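Local coordinates for uncharacterized protein (Bordetella bronchiseptica RB50, PDB 3BE3) that is of unknown function but belongs to the DUF1653 family of the SH3 clan and forms an assembly of two chains, at residues D19-L24 against V37-L42; D7-V12 against F72-H77; T32-V37 against T52-I57. All blocks are in the same frame, centred on the assembly; numbering follows the deposited sequence.

In the fold
All three contacts lie in one antiparallel sheet whose strands run in the order 50-54, 35-41, 20-29, 11-15, 67-76, 61-64. Contact 1 and contact 3 occupy neighbouring hairpins, share Val37 on strand 35-41, and have centres about 14 Å apart. Contact 2 pairs the first and last strands in the chain, 11-15 and 67-76; its centre is about 9 Å from that of contact 1 and about 16 Å from that of contact 3. Along the chain, contacts 1 and 3 alternate, and both are nested inside the loop that contact 2 closes. Phe8 reaches Ala23, Val37 and Leu55, joining the three contacts through apolar packing, while contacts 1 and 3 both touch the second subunit.

Contact 1: residues D19-L24 against V37-L42; sequences DHYLAL and VVYTRL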
loop_
_atom_site.group_PDB
_atom_site.type_symbol
_atom_site.label_atom_id
_atom_site.label_comp_id
_atom_site.label_asym_id
_atom_site.label_seq_id
_atom_site.Cartn_x
_atom_site.Cartn_y
_atom_site.Cartn_z
ATOM N N ASP B 19 11.823 15.280 -5.215
ATOM C CA ASP B 19 10.848 15.180 -4.129
ATOM C C ASP B 19 11.095 14.013 -3.181
ATOM O O ASP B 19 11.687 13.001 -3.567
ATOM C CB ASP B 19 9.422 15.084 -4.693
ATOM C CG ASP B 19 8.995 16.344 -5.432
ATOM O OD1 ASP B 19 9.201 17.456 -4.895
ATOM O OD2 ASP B 19 8.439 16.222 -6.543
ATOM N N HIS B 20 10.625 14.158 -1.943
ATOM C CA HIS B 20 10.785 13.131 -0.910
ATOM C C HIS B 20 9.497 12.359 -0.638
ATOM O O HIS B 20 8.392 12.893 -0.781
ATOM C CB HIS B 20 11.300 13.768 0.388
ATOM C CG HIS B 20 12.682 14.329 0.267
ATOM N ND1 HIS B 20 13.810 13.612 0.608
ATOM C CD2 HIS B 20 13.123 15.508 -0.238
ATOM C CE1 HIS B 20 14.886 14.322 0.315
ATOM N NE2 HIS B 20 14.495 15.475 -0.200
ATOM N N TYR B 21 9.656 11.097 -0.249
ATOM C CA TYR B 21 8.521 10.226 0.037
ATOM C C TYR B 21 8.800 9.381 1.278
ATOM O O TYR B 21 9.962 9.146 1.633
ATOM C CB TYR B 21 8.251 9.284 -1.154
ATOM C CG TYR B 21 7.879 9.968 -2.453
ATOM C CD1 TYR B 21 8.849 10.456 -3.322
ATOM C CD2 TYR B 21 6.547 10.129 -2.822
ATOM C CE1 TYR B 21 8.499 11.090 -4.526
ATOM C CE2 TYR B 21 6.189 10.762 -4.022
ATOM C CZ TYR B 21 7.165 11.237 -4.869
ATOM O OH TYR B 21 6.803 11.839 -6.056
ATOM N N LEU B 22 7.733 8.936 1.936
ATOM C CA LEU B 22 7.858 8.089 3.118
ATOM C C LEU B 22 7.396 6.688 2.757
ATOM O O LEU B 22 6.206 6.467 2.538
ATOM C CB LEU B 22 6.999 8.618 4.276
ATOM C CG LEU B 22 6.876 7.702 5.514
ATOM C CD1 LEU B 22 8.226 7.474 6.161
ATOM C CD2 LEU B 22 5.897 8.323 6.514
ATOM N N ALA B 23 8.335 5.749 2.683
ATOM C CA ALA B 23 7.987 4.368 2.386
ATOM C C ALA B 23 7.619 3.742 3.730
ATOM O O ALA B 23 8.442 3.702 4.646
ATOM C CB ALA B 23 9.181 3.632 1.749
ATOM N N LEU B 24 6.377 3.276 3.846
ATOM C CA LEU B 24 5.882 2.669 5.081
ATOM C C LEU B 24 6.262 1.200 5.218
ATOM O O LEU B 24 6.339 0.667 6.326
ATOM C CB LEU B 24 4.355 2.800 5.149
ATOM C CG LEU B 24 3.774 4.207 5.329
ATOM C CD1 LEU B 24 2.260 4.142 5.180
ATOM C CD2 LEU B 24 4.181 4.776 6.685
ATOM N N VAL B 37 5.872 -1.385 -2.995
ATOM C CA VAL B 37 6.278 -0.458 -1.937
ATOM C C VAL B 37 5.084 0.464 -1.686
ATOM O O VAL B 37 4.476 0.972 -2.631
ATOM C CB VAL B 37 7.501 0.424 -2.357
ATOM C CG1 VAL B 37 7.808 1.474 -1.275
ATOM C CG2 VAL B 37 8.722 -0.455 -2.611
ATOM N N VAL B 38 4.739 0.650 -0.414
ATOM C CA VAL B 38 3.642 1.529 -0.008
ATOM C C VAL B 38 4.330 2.801 0.474
ATOM O O VAL B 38 5.148 2.749 1.392
ATOM C CB VAL B 38 2.827 0.916 1.160
ATOM C CG1 VAL B 38 1.745 1.894 1.618
ATOM C CG2 VAL B 38 2.196 -0.391 0.707
ATOM N N TYR B 39 4.015 3.935 -0.146
ATOM C CA TYR B 39 4.658 5.194 0.228
ATOM C C TYR B 39 3.752 6.427 0.142
ATOM O O TYR B 39 2.764 6.441 -0.593
ATOM C CB TYR B 39 5.907 5.397 -0.642
ATOM C CG TYR B 39 5.667 5.523 -2.142
ATOM C CD1 TYR B 39 5.801 6.749 -2.792
ATOM C CD2 TYR B 39 5.352 4.414 -2.921
ATOM C CE1 TYR B 39 5.628 6.866 -4.179
ATOM C CE2 TYR B 39 5.178 4.524 -4.308
ATOM C CZ TYR B 39 5.319 5.748 -4.933
ATOM O OH TYR B 39 5.181 5.838 -6.306
ATOM N N THR B 40 4.110 7.469 0.886
ATOM C CA THR B 40 3.333 8.701 0.912
ATOM C C THR B 40 4.220 9.838 0.438
ATOM O O THR B 40 5.414 9.847 0.721
ATOM C CB THR B 40 2.869 9.017 2.351
ATOM O OG1 THR B 40 2.240 7.861 2.914
ATOM C CG2 THR B 40 1.888 10.192 2.359
ATOM N N ARG B 41 3.651 10.798 -0.284
ATOM C CA ARG B 41 4.465 11.923 -0.729
ATOM C C ARG B 41 4.603 12.912 0.416
ATOM O O ARG B 41 3.687 13.077 1.231
ATOM C CB ARG B 41 3.856 12.608 -1.959
ATOM C CG ARG B 41 2.422 13.027 -1.814
ATOM C CD ARG B 41 1.902 13.660 -3.103
ATOM N NE ARG B 41 0.445 13.685 -3.100
ATOM C CZ ARG B 41 -0.291 14.462 -2.315
ATOM N NH1 ARG B 41 0.286 15.308 -1.471
ATOM N NH2 ARG B 41 -1.609 14.351 -2.337
ATOM N N LEU B 42 5.758 13.565 0.472
ATOM C CA LEU B 42 6.038 14.529 1.520
ATOM C C LEU B 42 6.203 15.931 0.937
ATOM O O LEU B 42 7.183 16.629 1.208
ATOM C CB LEU B 42 7.291 14.095 2.290
ATOM C CG LEU B 42 7.208 12.658 2.834
ATOM C CD1 LEU B 42 8.539 12.269 3.464
ATOM C CD2 LEU B 42 6.065 12.532 3.847
HETATM O O HOH W 1 9.629 16.484 -0.651
#
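Strands 20-24 and 37-41 run antiparallel with a marked twist: their axes approach to 4.4 Å and their N-to-C directions differ by 142°. The register sets Tyr21 opposite Arg41 and Ala23 opposite Tyr39 as non-hydrogen-bonded pairs, with Leu22 and Thr40 between them as a hydrogen-bonded pair. Leu22 N donates a hydrogen bond to Thr40 O at 2.8 Å, and Thr40 N donates one to Leu22 O. Leu24 N to Val38 O and Leu42 N to His20 O continue the pattern on either side. Beyond the last bond, a water accepts from His20 N and donates to Leu42 O, bridging the two segments where regular pairing stops.

This is the hairpin of strands 20-29 and 35-41, in the interior of the sheet: Tyr21 and Ala23 also bond through their backbones to strand 11-15, while Tyr39 bonds to Ser51 of strand 50-54. On the face bearing Tyr21, Ala23, Tyr39 and Arg41, the two tyrosines lie side by side and point the same way, yet their rings form an offset edge-to-face pair. The edge of Tyr39 is turned toward the face of Tyr21, with planes at 76° and centroids 5.4 Å apart; Tyr39 CD1 comes within 3.5 Å of Tyr21 CD2. Tyr39 reaches this place with CG between its backbone N and carbonyl carbon (chi1 62°). Tyr21 CE2 also meets Arg41 CB at 3.6 Å, and its OH is hydrogen-bonded to that of Tyr43. Farther along, Ala23 CB touches Val37 CG1 at 4.0 Å. On the other face, the branched end of Leu42 folds back over the neighbouring strand: CD1 lies 3.6 Å from Tyr21 C, and both methyls reach Leu22 CB.

Contact 2: residues D7-V12 against F72-H77; sequences DFRPGV and FAYVGH
Where strand 11-15 meets the end of its sheet neighbour, strand 67-76, Val12 is set against Val75 and Gly76. The strands as a whole are antiparallel, but here the touching parts run 81° apart, held by two backbone bonds. Val12 N donates to Gly76 O at 2.7 Å, nearly along the C=O axis, while Val75 N donates to Val12 O at 2.9 Å with an N-H...O angle of 175°. Val12 CG1 packs on Val75 CG2 at 3.9 Å, and Val12 CG2 lies 3.6 Å from His77 C.

The pairing joins the first strand in the chain to the last. Gly11 CA lies at the edge of the Tyr74 ring, 4.0 Å from Tyr74 CE1. This ring sits between Gly76 N over one face and Arg9 CB near the rim of the other. With CG anti to the backbone N, chi1 of 180° carries the ring alongside Arg9, whose guanidinium has Tyr74 CE2 3.9 Å above its centre, the two planes 41° apart. One water ties this side together: it accepts from Arg9 NE at 2.8 Å, donates to Pro10 O and is hydrogen-bonded to Tyr74 OH at 2.7 Å.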
loop_
_atom_site.group_PDB
_atom_site.type_symbol
_atom_site.label_atom_id
_atom_site.label_comp_id
_atom_site.label_asym_id
_atom_site.label_seq_id
_atom_site.Cartn_x
_atom_site.Cartn_y
_atom_site.Cartn_z
ATOM N N ASP B 7 16.704 -6.673 1.694
ATOM C CA ASP B 7 17.541 -5.477 1.755
ATOM C C ASP B 7 16.743 -4.176 1.750
ATOM O O ASP B 7 17.302 -3.099 1.942
ATOM C CB ASP B 7 18.553 -5.466 0.599
ATOM C CG ASP B 7 19.560 -6.610 0.689
ATOM O OD1 ASP B 7 20.107 -6.845 1.792
ATOM O OD2 ASP B 7 19.810 -7.270 -0.343
ATOM N N PHE B 8 15.437 -4.261 1.537
ATOM C CA PHE B 8 14.633 -3.043 1.528
ATOM C C PHE B 8 14.547 -2.433 2.918
ATOM O O PHE B 8 14.346 -3.133 3.911
ATOM C CB PHE B 8 13.205 -3.307 1.040
ATOM C CG PHE B 8 12.351 -2.056 0.969
ATOM C CD1 PHE B 8 12.551 -1.121 -0.041
ATOM C CD2 PHE B 8 11.387 -1.784 1.941
ATOM C CE1 PHE B 8 11.823 0.070 -0.084
ATOM C CE2 PHE B 8 10.651 -0.592 1.907
ATOM C CZ PHE B 8 10.870 0.336 0.892
ATOM N N ARG B 9 14.706 -1.118 2.985
ATOM C CA ARG B 9 14.608 -0.414 4.254
ATOM C C ARG B 9 13.523 0.647 4.157
ATOM O O ARG B 9 13.647 1.600 3.392
ATOM C CB ARG B 9 15.936 0.257 4.618
ATOM C CG ARG B 9 17.011 -0.694 5.110
ATOM C CD ARG B 9 18.151 0.045 5.818
ATOM N NE ARG B 9 17.701 0.756 7.013
ATOM C CZ ARG B 9 18.509 1.413 7.846
ATOM N NH1 ARG B 9 19.815 1.456 7.622
ATOM N NH2 ARG B 9 18.011 2.032 8.906
ATOM N N PRO B 10 12.430 0.489 4.924
ATOM C CA PRO B 10 11.372 1.500 4.859
ATOM C C PRO B 10 11.908 2.778 5.487
ATOM O O PRO B 10 12.799 2.728 6.337
ATOM C CB PRO B 10 10.242 0.893 5.685
ATOM C CG PRO B 10 10.470 -0.573 5.568
ATOM C CD PRO B 10 11.992 -0.671 5.712
ATOM N N GLY B 11 11.367 3.912 5.065
ATOM C CA GLY B 11 11.824 5.188 5.589
ATOM C C GLY B 11 11.675 6.272 4.543
ATOM O O GLY B 11 10.915 6.119 3.593
ATOM N N VAL B 12 12.415 7.362 4.703
ATOM C CA VAL B 12 12.342 8.473 3.765
ATOM C C VAL B 12 13.276 8.291 2.577
ATOM O O VAL B 12 14.450 7.951 2.732
ATOM C CB VAL B 12 12.642 9.814 4.487
ATOM C CG1 VAL B 12 12.587 10.986 3.499
ATOM C CG2 VAL B 12 11.609 10.029 5.603
ATOM N N PHE B 72 14.928 5.820 -6.463
ATOM C CA PHE B 72 14.593 6.278 -5.113
ATOM C C PHE B 72 15.798 6.067 -4.194
ATOM O O PHE B 72 16.227 4.934 -3.998
ATOM C CB PHE B 72 13.401 5.495 -4.548
ATOM C CG PHE B 72 12.068 5.862 -5.163
ATOM C CD1 PHE B 72 11.566 5.169 -6.262
ATOM C CD2 PHE B 72 11.301 6.899 -4.626
ATOM C CE1 PHE B 72 10.324 5.500 -6.814
ATOM C CE2 PHE B 72 10.069 7.234 -5.168
ATOM C CZ PHE B 72 9.578 6.534 -6.266
ATOM N N ALA B 73 16.342 7.147 -3.638
ATOM C CA ALA B 73 17.504 7.066 -2.740
ATOM C C ALA B 73 17.139 7.202 -1.264
ATOM O O ALA B 73 16.595 8.223 -0.843
ATOM C CB ALA B 73 18.528 8.134 -3.104
ATOM N N TYR B 74 17.454 6.175 -0.478
ATOM C CA TYR B 74 17.161 6.168 0.960
ATOM C C TYR B 74 18.000 7.219 1.684
ATOM O O TYR B 74 19.214 7.286 1.493
ATOM C CB TYR B 74 17.469 4.776 1.545
ATOM C CG TYR B 74 17.220 4.613 3.040
ATOM C CD1 TYR B 74 15.934 4.587 3.558
ATOM C CD2 TYR B 74 18.280 4.480 3.930
ATOM C CE1 TYR B 74 15.705 4.427 4.931
ATOM C CE2 TYR B 74 18.061 4.326 5.305
ATOM C CZ TYR B 74 16.772 4.301 5.805
ATOM O OH TYR B 74 16.558 4.155 7.167
ATOM N N VAL B 75 17.362 8.043 2.516
ATOM C CA VAL B 75 18.111 9.057 3.261
ATOM C C VAL B 75 17.830 9.044 4.762
ATOM O O VAL B 75 18.137 10.003 5.467
ATOM C CB VAL B 75 17.848 10.482 2.739
ATOM C CG1 VAL B 75 18.090 10.547 1.234
ATOM C CG2 VAL B 75 16.430 10.916 3.092
ATOM N N GLY B 76 17.253 7.957 5.255
ATOM C CA GLY B 76 16.983 7.873 6.676
ATOM C C GLY B 76 15.519 8.007 7.040
ATOM O O GLY B 76 14.641 7.557 6.301
ATOM N N HIS B 77 15.255 8.638 8.176
ATOM C CA HIS B 77 13.889 8.802 8.660
ATOM C C HIS B 77 13.381 10.234 8.708
ATOM O O HIS B 77 12.248 10.480 9.123
ATOM C CB HIS B 77 13.768 8.152 10.040
ATOM C CG HIS B 77 13.955 6.669 10.011
ATOM N ND1 HIS B 77 13.049 5.822 9.411
ATOM C CD2 HIS B 77 14.984 5.886 10.425
ATOM C CE1 HIS B 77 13.510 4.584 9.451
ATOM N NE2 HIS B 77 14.683 4.596 10.061
HETATM O O HOH W 2 15.197 1.832 7.584
#

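Contact 3: residues T32-V37 against T52-I57; sequences TDEVVV and TRLLRI. With SO4 (sulfate ion), chain D.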
loop_
_atom_site.group_PDB
_atom_site.type_symbol
_atom_site.label_atom_id
_atom_site.label_comp_id
_atom_site.label_asym_id
_atom_site.label_seq_id
_atom_site.Cartn_x
_atom_site.Cartn_y
_atom_site.Cartn_z
ATOM N N THR B 32 -2.487 -9.632 -8.031
ATOM C CA THR B 32 -1.334 -10.132 -8.772
ATOM C C THR B 32 -0.253 -10.867 -7.985
ATOM O O THR B 32 0.629 -11.490 -8.579
ATOM C CB THR B 32 -0.649 -8.965 -9.463
ATOM O OG1 THR B 32 -0.072 -8.116 -8.462
ATOM C CG2 THR B 32 -1.667 -8.155 -10.282
ATOM N N ASP B 33 -0.308 -10.765 -6.662
ATOM C CA ASP B 33 0.684 -11.375 -5.782
ATOM C C ASP B 33 2.062 -10.777 -6.017
ATOM O O ASP B 33 3.086 -11.402 -5.741
ATOM C CB ASP B 33 0.732 -12.896 -5.967
ATOM C CG ASP B 33 -0.528 -13.580 -5.453
ATOM O OD1 ASP B 33 -1.578 -13.504 -6.138
ATOM O OD2 ASP B 33 -0.474 -14.176 -4.351
ATOM N N GLU B 34 2.090 -9.557 -6.538
ATOM C CA GLU B 34 3.364 -8.899 -6.769
ATOM C C GLU B 34 3.727 -8.108 -5.517
ATOM O O GLU B 34 2.859 -7.691 -4.753
ATOM C CB GLU B 34 3.306 -7.993 -8.010
ATOM C CG GLU B 34 3.200 -8.785 -9.318
ATOM C CD GLU B 34 3.842 -8.077 -10.507
ATOM O OE1 GLU B 34 3.396 -6.964 -10.859
ATOM O OE2 GLU B 34 4.795 -8.635 -11.093
ATOM N N VAL B 35 5.022 -7.940 -5.308
ATOM C CA VAL B 35 5.560 -7.228 -4.161
ATOM C C VAL B 35 5.644 -5.736 -4.490
ATOM O O VAL B 35 6.266 -5.349 -5.482
ATOM C CB VAL B 35 6.948 -7.802 -3.827
ATOM C CG1 VAL B 35 7.589 -7.014 -2.705
ATOM C CG2 VAL B 35 6.800 -9.253 -3.384
ATOM N N VAL B 36 5.004 -4.901 -3.674
ATOM C CA VAL B 36 4.993 -3.459 -3.925
ATOM C C VAL B 36 5.442 -2.617 -2.724
ATOM O O VAL B 36 5.395 -3.071 -1.579
ATOM C CB VAL B 36 3.568 -2.986 -4.318
ATOM C CG1 VAL B 36 3.063 -3.760 -5.522
ATOM C CG2 VAL B 36 2.617 -3.179 -3.133
ATOM N N VAL B 37 5.872 -1.385 -2.995
ATOM C CA VAL B 37 6.278 -0.458 -1.937
ATOM C C VAL B 37 5.084 0.464 -1.686
ATOM O O VAL B 37 4.476 0.972 -2.631
ATOM C CB VAL B 37 7.501 0.424 -2.357
ATOM C CG1 VAL B 37 7.808 1.474 -1.275
ATOM C CG2 VAL B 37 8.722 -0.455 -2.611
ATOM N N THR B 52 1.436 3.159 -4.479
ATOM C CA THR B 52 2.079 1.852 -4.388
ATOM C C THR B 52 2.842 1.659 -5.695
ATOM O O THR B 52 2.395 2.095 -6.762
ATOM C CB THR B 52 1.077 0.680 -4.221
ATOM O OG1 THR B 52 0.376 0.467 -5.454
ATOM C CG2 THR B 52 0.088 0.969 -3.102
ATOM N N ARG B 53 4.004 1.023 -5.614
ATOM C CA ARG B 53 4.819 0.793 -6.803
ATOM C C ARG B 53 5.613 -0.493 -6.644
ATOM O O ARG B 53 6.141 -0.769 -5.567
ATOM C CB ARG B 53 5.771 1.967 -7.023
ATOM C CG ARG B 53 6.443 1.959 -8.380
ATOM C CD ARG B 53 7.047 3.318 -8.701
ATOM N NE ARG B 53 7.453 3.413 -10.099
ATOM C CZ ARG B 53 7.891 4.528 -10.674
ATOM N NH1 ARG B 53 7.981 5.646 -9.966
ATOM N NH2 ARG B 53 8.234 4.518 -11.952
ATOM N N LEU B 54 5.698 -1.272 -7.720
ATOM C CA LEU B 54 6.436 -2.528 -7.689
ATOM C C LEU B 54 7.830 -2.313 -7.108
ATOM O O LEU B 54 8.522 -1.354 -7.449
ATOM C CB LEU B 54 6.544 -3.117 -9.106
ATOM C CG LEU B 54 5.226 -3.536 -9.767
ATOM C CD1 LEU B 54 5.452 -3.842 -11.238
ATOM C CD2 LEU B 54 4.655 -4.752 -9.036
ATOM N N LEU B 55 8.237 -3.210 -6.220
ATOM C CA LEU B 55 9.547 -3.115 -5.597
ATOM C C LEU B 55 10.671 -3.138 -6.635
ATOM O O LEU B 55 11.635 -2.373 -6.547
ATOM C CB LEU B 55 9.727 -4.269 -4.606
ATOM C CG LEU B 55 11.073 -4.385 -3.887
ATOM C CD1 LEU B 55 11.282 -3.186 -2.994
ATOM C CD2 LEU B 55 11.098 -5.634 -3.061
ATOM N N ARG B 56 10.548 -4.018 -7.623
ATOM C CA ARG B 56 11.582 -4.129 -8.642
ATOM C C ARG B 56 11.711 -2.878 -9.513
ATOM O O ARG B 56 12.784 -2.608 -10.043
ATOM C CB ARG B 56 11.355 -5.378 -9.505
ATOM C CG ARG B 56 10.056 -5.415 -10.273
ATOM C CD ARG B 56 9.999 -6.697 -11.102
ATOM N NE ARG B 56 8.904 -6.682 -12.070
ATOM C CZ ARG B 56 7.671 -7.123 -11.829
ATOM N NH1 ARG B 56 7.359 -7.629 -10.637
ATOM N NH2 ARG B 56 6.751 -7.050 -12.784
ATOM N N ILE B 57 10.633 -2.112 -9.653
ATOM C CA ILE B 57 10.699 -0.877 -10.433
ATOM C C ILE B 57 11.287 0.215 -9.532
ATOM O O ILE B 57 12.117 1.018 -9.960
ATOM C CB ILE B 57 9.303 -0.425 -10.928
ATOM C CG1 ILE B 57 8.681 -1.504 -11.824
ATOM C CG2 ILE B 57 9.428 0.891 -11.679
ATOM C CD1 ILE B 57 9.493 -1.849 -13.055
HETATM S S SO4 D . 9.448 7.911 -12.595
HETATM O O1 SO4 D . 10.020 7.283 -11.386
HETATM O O2 SO4 D . 10.399 7.750 -13.711
HETATM O O3 SO4 D . 8.179 7.254 -12.940
HETATM O O4 SO4 D . 9.214 9.342 -12.343
HETATM O O HOH W 3 8.223 -6.306 -7.338
#
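Glu34 reaches across to Leu54 and Arg56, beginning with CB, which rests 3.7 Å from Leu54 CD2. Its chain extends beyond CG (chi2 -150°), carrying CD past the same methyl. The two carboxylate oxygens meet different partners. OE1 abuts Leu54 CD2, whereas OE2 takes both end nitrogens of Arg56: NH1 at 2.8 Å and NH2 at 3.0 Å. This end-on salt bridge lies close to the guanidinium plane, but the carboxylate is turned 64° against it. NH2 meets OE2 on the syn side, while NH1 comes from above the carboxylate plane.

Next to the charged pair along the chain, strands 35-37 and 52-54 pair at the open end of the hairpin of strands 35-41 and 50-54. Val37 N donates to Arg53 O at 2.7 Å, Arg53 N returns a bond to Val37 O, and Leu55 N donates to Val35 O as the chain passes from the N-cap residue Leu54 into helix 55-58. Leu55 spreads its methyls, CD2 to Val35 CG1 and CD1 to Val37 CG2, each at 3.8 Å. Leu54 N is hydrogen-bonded to Glu31 of the second subunit, and Thr52 pairs in parallel with a strand of that subunit, so the sheet runs on across the interface. Arg53 points its NH1 and NH2 edge at a sulfate, with NH2 to O3 at 2.9 Å; Tyr16, His15 and Arg71 also hydrogen-bond to it. Although the sulfate probably comes from the crystallisation liquor, this setting is consistent with an affinity for anions.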